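Local coordinates for putative ATPase, AAA family (Prochlorococcus marinus subsp. pastoris str. CCMP1986, PDB 3CTD), which is, as a whole protein of the RarA/MGS1/WRNIP1 subfamily, probably a DNA-dependent ATPase acting in the response to stalled replication, the present chain being its C-terminal part, at residues E81-A86 / A121-S126; V92-C97 / S114-Y119. The protein carries 1 engineered substitution. One frame throughout, in Å; residues are numbered along the deposited sequence.

Contact 1. Residues E81-A86 / A121-S126; sequences EDIGLA and AISPKS
Ile83 and Lys125 meet with their side chains slanting across one another, CD1 of Ile83 lying 3.6 Å from CD of Lys125. Ile83 has CG1 beside its backbone N (chi1 -77°), which carries this branch along the loop 121-126, where CG1 also packs 3.7 Å from CB of Ser123. The lysine chain, bent at chi2 and chi4, passes its methylenes over the isoleucine and curls back over its own loop: NZ donates to Ser123 O at 2.6 Å, in the carbonyl plane, and to Ala121 O at 2.7 Å, from well above that carbonyl's plane. Leu120 O and Ser49 OG also lie within bonding reach, so the ammonium group sits among acceptors where helix 110-121 runs out. Nearby, Ala86 directs its methyl at the loop backbone, CB 3.4 Å from Pro124 O and 3.8 Å from CB of Ser126. A backbone hydrogen bond runs from Ser126 N to Asp82 O at 3.0 Å. Water 1 adds a bridge, accepting from Leu85 N and donating to Ser126 OG, a hydroxyl that also bonds Glu192. The Asp82 carboxylate takes Arg47 in a salt bridge and His162 of the second subunit. Gly84, just after helix 68-83, takes positive phi, and the turn that follows lets Ala86 N bond Ile83 O. The whole is a helix C-terminus followed by a positive-phi glycine, packed against an extended loop inside the all-helical MgsA-type C-terminal domain.

Contact 2. Residues V92-C97 / S114-Y119; sequences VVVQSC and SQASLY
Val93 sets both its methyls against the ring of Tyr119, the two side chains slanting past each other. CG1 makes a CH-pi contact over one face, 4.1 Å from the ring centroid and 16° off the normal; CG2 packs nearer the hydroxyl end, 4.0 Å from CZ. The tyrosine reaches this place because its CG is anti to the backbone N (chi1 180°), sending the ring across to helix 90-104. Trp191 of the second subunit stacks on the same ring, and OH makes a weak hydrogen bond to Asp87. Replacing Tyr119 with an alanine would probably leave the Val93 methyls without their aromatic cover, open a gap between the helices and deprive that tryptophan of its stacking partner. The remaining contacts are apolar or involve sulfur. Ala116 sends its methyl between Val94 and Cys97 of the facing helix, CB 3.8 Å from CB of Cys97 and 4.3 Å from CG2 of Val94. SG of Cys97, beside its backbone N, lies alongside the Gln115 chain, 3.8 Å from CG. At Ala116 the backbones come close, its CA 5.1 Å from that of Val94. Leu75 and Leu76 of helix 68-83 continue the packing. The segment axes, 9.0 Å apart at 160°, make this a buried antiparallel helix pair, a helical hairpin of an all-helical domain.

After helices 36-47 and 51-63 the chain runs through helix 68-83 into residues 81-86, the first half of contact 1, then turns into helix 90-104, which holds 92-97. It folds back in helix 110-121, where 114-119 closes the shorter loop of contact 2, and leaves that helix directly into 121-126, which closes the longer loop of contact 1. Contact 2 is thus nested inside contact 1, their centres about 13 Å apart. The inner contact pairs the two helices; the outer one ties the exit of the second to the end of the helix preceding the pair. Both also touch the second subunit of the four-chain assembly.

Contact 1. Residues E81-A86 / A121-S126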
loop_
_atom_site.group_PDB
_atom_site.type_symbol
_atom_site.label_atom_id
_atom_site.label_comp_id
_atom_site.label_asym_id
_atom_site.label_seq_id
_atom_site.Cartn_x
_atom_site.Cartn_y
_atom_site.Cartn_z
ATOM N N GLU B 81 -0.167 10.966 -13.998
ATOM C CA GLU B 81 -0.134 12.146 -14.814
ATOM C C GLU B 81 -0.891 13.331 -14.209
ATOM O O GLU B 81 -0.419 14.458 -14.303
ATOM C CB GLU B 81 -0.671 11.845 -16.189
ATOM C CG GLU B 81 -0.976 13.093 -16.932
ATOM C CD GLU B 81 -1.279 12.874 -18.405
ATOM O OE1 GLU B 81 -0.687 13.616 -19.207
ATOM O OE2 GLU B 81 -2.087 11.992 -18.771
ATOM N N ASP B 82 -2.050 13.082 -13.577
ATOM C CA ASP B 82 -2.956 14.157 -13.142
ATOM C C ASP B 82 -3.009 14.283 -11.636
ATOM O O ASP B 82 -3.291 15.342 -11.146
ATOM C CB ASP B 82 -4.376 13.933 -13.643
ATOM C CG ASP B 82 -4.499 14.024 -15.149
ATOM O OD1 ASP B 82 -4.165 15.089 -15.724
ATOM O OD2 ASP B 82 -4.961 13.024 -15.762
ATOM N N ILE B 83 -2.783 13.213 -10.882
ATOM C CA ILE B 83 -2.707 13.345 -9.420
ATOM C C ILE B 83 -1.219 13.354 -9.013
ATOM O O ILE B 83 -0.707 14.320 -8.416
ATOM C CB ILE B 83 -3.474 12.182 -8.679
ATOM C CG1 ILE B 83 -4.990 12.371 -8.698
ATOM C CG2 ILE B 83 -2.983 11.984 -7.236
ATOM C CD1 ILE B 83 -5.539 12.503 -10.014
ATOM N N GLY B 84 -0.518 12.283 -9.344
ATOM C CA GLY B 84 0.952 12.263 -9.251
ATOM C C GLY B 84 1.436 12.467 -7.841
ATOM O O GLY B 84 0.827 11.953 -6.885
ATOM N N LEU B 85 2.512 13.245 -7.683
ATOM C CA LEU B 85 3.035 13.505 -6.342
ATOM C C LEU B 85 2.156 14.448 -5.480
ATOM O O LEU B 85 2.576 14.913 -4.408
ATOM C CB LEU B 85 4.472 14.023 -6.436
ATOM C CG LEU B 85 5.331 13.169 -7.356
ATOM C CD1 LEU B 85 6.601 13.892 -7.550
ATOM C CD2 LEU B 85 5.600 11.843 -6.698
ATOM N N ALA B 86 0.952 14.754 -5.935
ATOM C CA ALA B 86 0.020 15.446 -5.024
ATOM C C ALA B 86 -0.400 14.399 -3.981
ATOM O O ALA B 86 -0.659 14.722 -2.816
ATOM C CB ALA B 86 -1.185 16.012 -5.779
ATOM N N ALA B 121 -10.951 11.504 -8.780
ATOM C CA ALA B 121 -11.739 12.729 -8.937
ATOM C C ALA B 121 -11.613 13.680 -7.736
ATOM O O ALA B 121 -11.547 14.892 -7.907
ATOM C CB ALA B 121 -13.177 12.383 -9.164
ATOM N N ILE B 122 -11.597 13.132 -6.515
ATOM C CA ILE B 122 -11.530 13.968 -5.342
ATOM C C ILE B 122 -10.131 14.166 -4.773
ATOM O O ILE B 122 -9.997 14.826 -3.745
ATOM C CB ILE B 122 -12.512 13.487 -4.224
ATOM C CG1 ILE B 122 -12.101 12.136 -3.603
ATOM C CG2 ILE B 122 -13.914 13.348 -4.792
ATOM C CD1 ILE B 122 -13.101 11.646 -2.552
ATOM N N SER B 123 -9.084 13.620 -5.406
ATOM C CA SER B 123 -7.733 13.831 -4.868
ATOM C C SER B 123 -7.246 15.196 -5.260
ATOM O O SER B 123 -7.678 15.712 -6.321
ATOM C CB SER B 123 -6.752 12.801 -5.420
ATOM O OG SER B 123 -7.126 11.508 -5.011
ATOM N N PRO B 124 -6.310 15.787 -4.454
ATOM C CA PRO B 124 -5.633 16.998 -4.974
ATOM C C PRO B 124 -4.921 16.647 -6.279
ATOM O O PRO B 124 -4.495 15.531 -6.443
ATOM C CB PRO B 124 -4.610 17.391 -3.859
ATOM C CG PRO B 124 -4.423 16.179 -3.011
ATOM C CD PRO B 124 -5.794 15.401 -3.122
ATOM N N LYS B 125 -4.787 17.602 -7.189
ATOM C CA LYS B 125 -4.179 17.367 -8.488
ATOM C C LYS B 125 -2.774 17.979 -8.636
ATOM O O LYS B 125 -2.476 19.014 -8.015
ATOM C CB LYS B 125 -5.123 17.915 -9.567
ATOM C CG LYS B 125 -6.594 17.442 -9.399
ATOM C CD LYS B 125 -6.799 15.906 -9.726
ATOM C CE LYS B 125 -8.285 15.522 -9.839
ATOM N NZ LYS B 125 -9.029 15.597 -8.509
ATOM N N SER B 126 -1.909 17.340 -9.439
ATOM C CA SER B 126 -0.637 17.933 -9.858
ATOM C C SER B 126 -0.160 17.275 -11.085
ATOM O O SER B 126 -0.173 16.034 -11.151
ATOM C CB SER B 126 0.429 17.689 -8.808
ATOM O OG SER B 126 1.725 17.919 -9.323
HETATM O O HOH W 1 3.053 15.027 -9.708
#

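Contact 2. Residues V92-C97 / S114-Y119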
loop_
_atom_site.group_PDB
_atom_site.type_symbol
_atom_site.label_atom_id
_atom_site.label_comp_id
_atom_site.label_asym_id
_atom_site.label_seq_id
_atom_site.Cartn_x
_atom_site.Cartn_y
_atom_site.Cartn_z
ATOM N N VAL B 92 -1.047 3.434 -5.816
ATOM C CA VAL B 92 -1.180 2.192 -5.064
ATOM C C VAL B 92 -2.650 1.803 -4.938
ATOM O O VAL B 92 -2.987 0.651 -5.089
ATOM C CB VAL B 92 -0.562 2.317 -3.641
ATOM C CG1 VAL B 92 -0.776 1.011 -2.812
ATOM C CG2 VAL B 92 0.933 2.754 -3.703
ATOM N N VAL B 93 -3.529 2.768 -4.671
ATOM C CA VAL B 93 -4.937 2.461 -4.438
ATOM C C VAL B 93 -5.582 1.956 -5.742
ATOM O O VAL B 93 -6.303 0.945 -5.758
ATOM C CB VAL B 93 -5.708 3.715 -3.883
ATOM C CG1 VAL B 93 -7.256 3.538 -3.946
ATOM C CG2 VAL B 93 -5.237 4.073 -2.458
ATOM N N VAL B 94 -5.357 2.677 -6.826
ATOM C CA VAL B 94 -5.935 2.311 -8.105
ATOM C C VAL B 94 -5.412 0.958 -8.581
ATOM O O VAL B 94 -6.162 0.187 -9.148
ATOM C CB VAL B 94 -5.569 3.332 -9.192
ATOM C CG1 VAL B 94 -5.949 2.779 -10.518
ATOM C CG2 VAL B 94 -6.247 4.659 -8.913
ATOM N N GLN B 95 -4.122 0.681 -8.354
ATOM C CA GLN B 95 -3.543 -0.584 -8.765
ATOM C C GLN B 95 -4.206 -1.711 -8.003
ATOM O O GLN B 95 -4.508 -2.771 -8.529
ATOM C CB GLN B 95 -2.021 -0.608 -8.574
ATOM C CG GLN B 95 -1.412 -1.982 -8.785
ATOM C CD GLN B 95 -1.621 -2.465 -10.197
ATOM O OE1 GLN B 95 -1.411 -1.709 -11.177
ATOM N NE2 GLN B 95 -2.037 -3.730 -10.336
ATOM N N SER B 96 -4.474 -1.442 -6.753
ATOM C CA SER B 96 -5.141 -2.390 -5.910
ATOM C C SER B 96 -6.644 -2.601 -6.260
ATOM O O SER B 96 -7.153 -3.702 -6.129
ATOM C CB SER B 96 -4.965 -1.880 -4.477
ATOM O OG SER B 96 -5.680 -2.651 -3.563
ATOM N N CYS B 97 -7.345 -1.544 -6.690
ATOM C CA CYS B 97 -8.648 -1.655 -7.331
ATOM C C CYS B 97 -8.587 -2.558 -8.569
ATOM O O CYS B 97 -9.400 -3.486 -8.697
ATOM C CB CYS B 97 -9.163 -0.264 -7.697
ATOM S SG CYS B 97 -9.642 0.690 -6.223
ATOM N N SER B 114 -15.572 2.083 -9.727
ATOM C CA SER B 114 -16.112 3.226 -9.039
ATOM C C SER B 114 -15.208 3.783 -7.924
ATOM O O SER B 114 -14.928 4.982 -7.939
ATOM C CB SER B 114 -17.499 2.884 -8.537
ATOM O OG SER B 114 -17.929 3.909 -7.720
ATOM N N GLN B 115 -14.727 2.955 -6.982
ATOM C CA GLN B 115 -13.750 3.449 -5.971
ATOM C C GLN B 115 -12.532 4.159 -6.590
ATOM O O GLN B 115 -12.132 5.261 -6.167
ATOM C CB GLN B 115 -13.232 2.321 -5.093
ATOM C CG GLN B 115 -12.077 2.731 -4.209
ATOM C CD GLN B 115 -12.074 2.019 -2.854
ATOM O OE1 GLN B 115 -13.035 1.352 -2.515
ATOM N NE2 GLN B 115 -10.975 2.129 -2.097
ATOM N N ALA B 116 -11.902 3.482 -7.554
ATOM C CA ALA B 116 -10.730 4.014 -8.205
ATOM C C ALA B 116 -11.040 5.367 -8.879
ATOM O O ALA B 116 -10.299 6.357 -8.730
ATOM C CB ALA B 116 -10.201 3.007 -9.211
ATOM N N SER B 117 -12.133 5.401 -9.625
ATOM C CA SER B 117 -12.547 6.612 -10.310
ATOM C C SER B 117 -12.829 7.744 -9.338
ATOM O O SER B 117 -12.250 8.839 -9.464
ATOM C CB SER B 117 -13.747 6.315 -11.215
ATOM O OG SER B 117 -13.352 5.238 -12.078
ATOM N N LEU B 118 -13.716 7.501 -8.385
ATOM C CA LEU B 118 -14.068 8.527 -7.380
ATOM C C LEU B 118 -12.866 9.038 -6.634
ATOM O O LEU B 118 -12.746 10.223 -6.349
ATOM C CB LEU B 118 -15.092 7.968 -6.384
ATOM C CG LEU B 118 -16.504 7.840 -6.981
ATOM C CD1 LEU B 118 -17.338 6.953 -6.073
ATOM C CD2 LEU B 118 -17.171 9.234 -7.226
ATOM N N TYR B 119 -11.945 8.132 -6.340
ATOM C CA TYR B 119 -10.758 8.467 -5.552
ATOM C C TYR B 119 -9.869 9.510 -6.256
ATOM O O TYR B 119 -9.382 10.447 -5.630
ATOM C CB TYR B 119 -9.966 7.194 -5.309
ATOM C CG TYR B 119 -8.730 7.423 -4.512
ATOM C CD1 TYR B 119 -8.676 7.147 -3.166
ATOM C CD2 TYR B 119 -7.592 7.910 -5.105
ATOM C CE1 TYR B 119 -7.482 7.354 -2.417
ATOM C CE2 TYR B 119 -6.393 8.130 -4.363
ATOM C CZ TYR B 119 -6.345 7.844 -3.031
ATOM O OH TYR B 119 -5.153 8.058 -2.331
#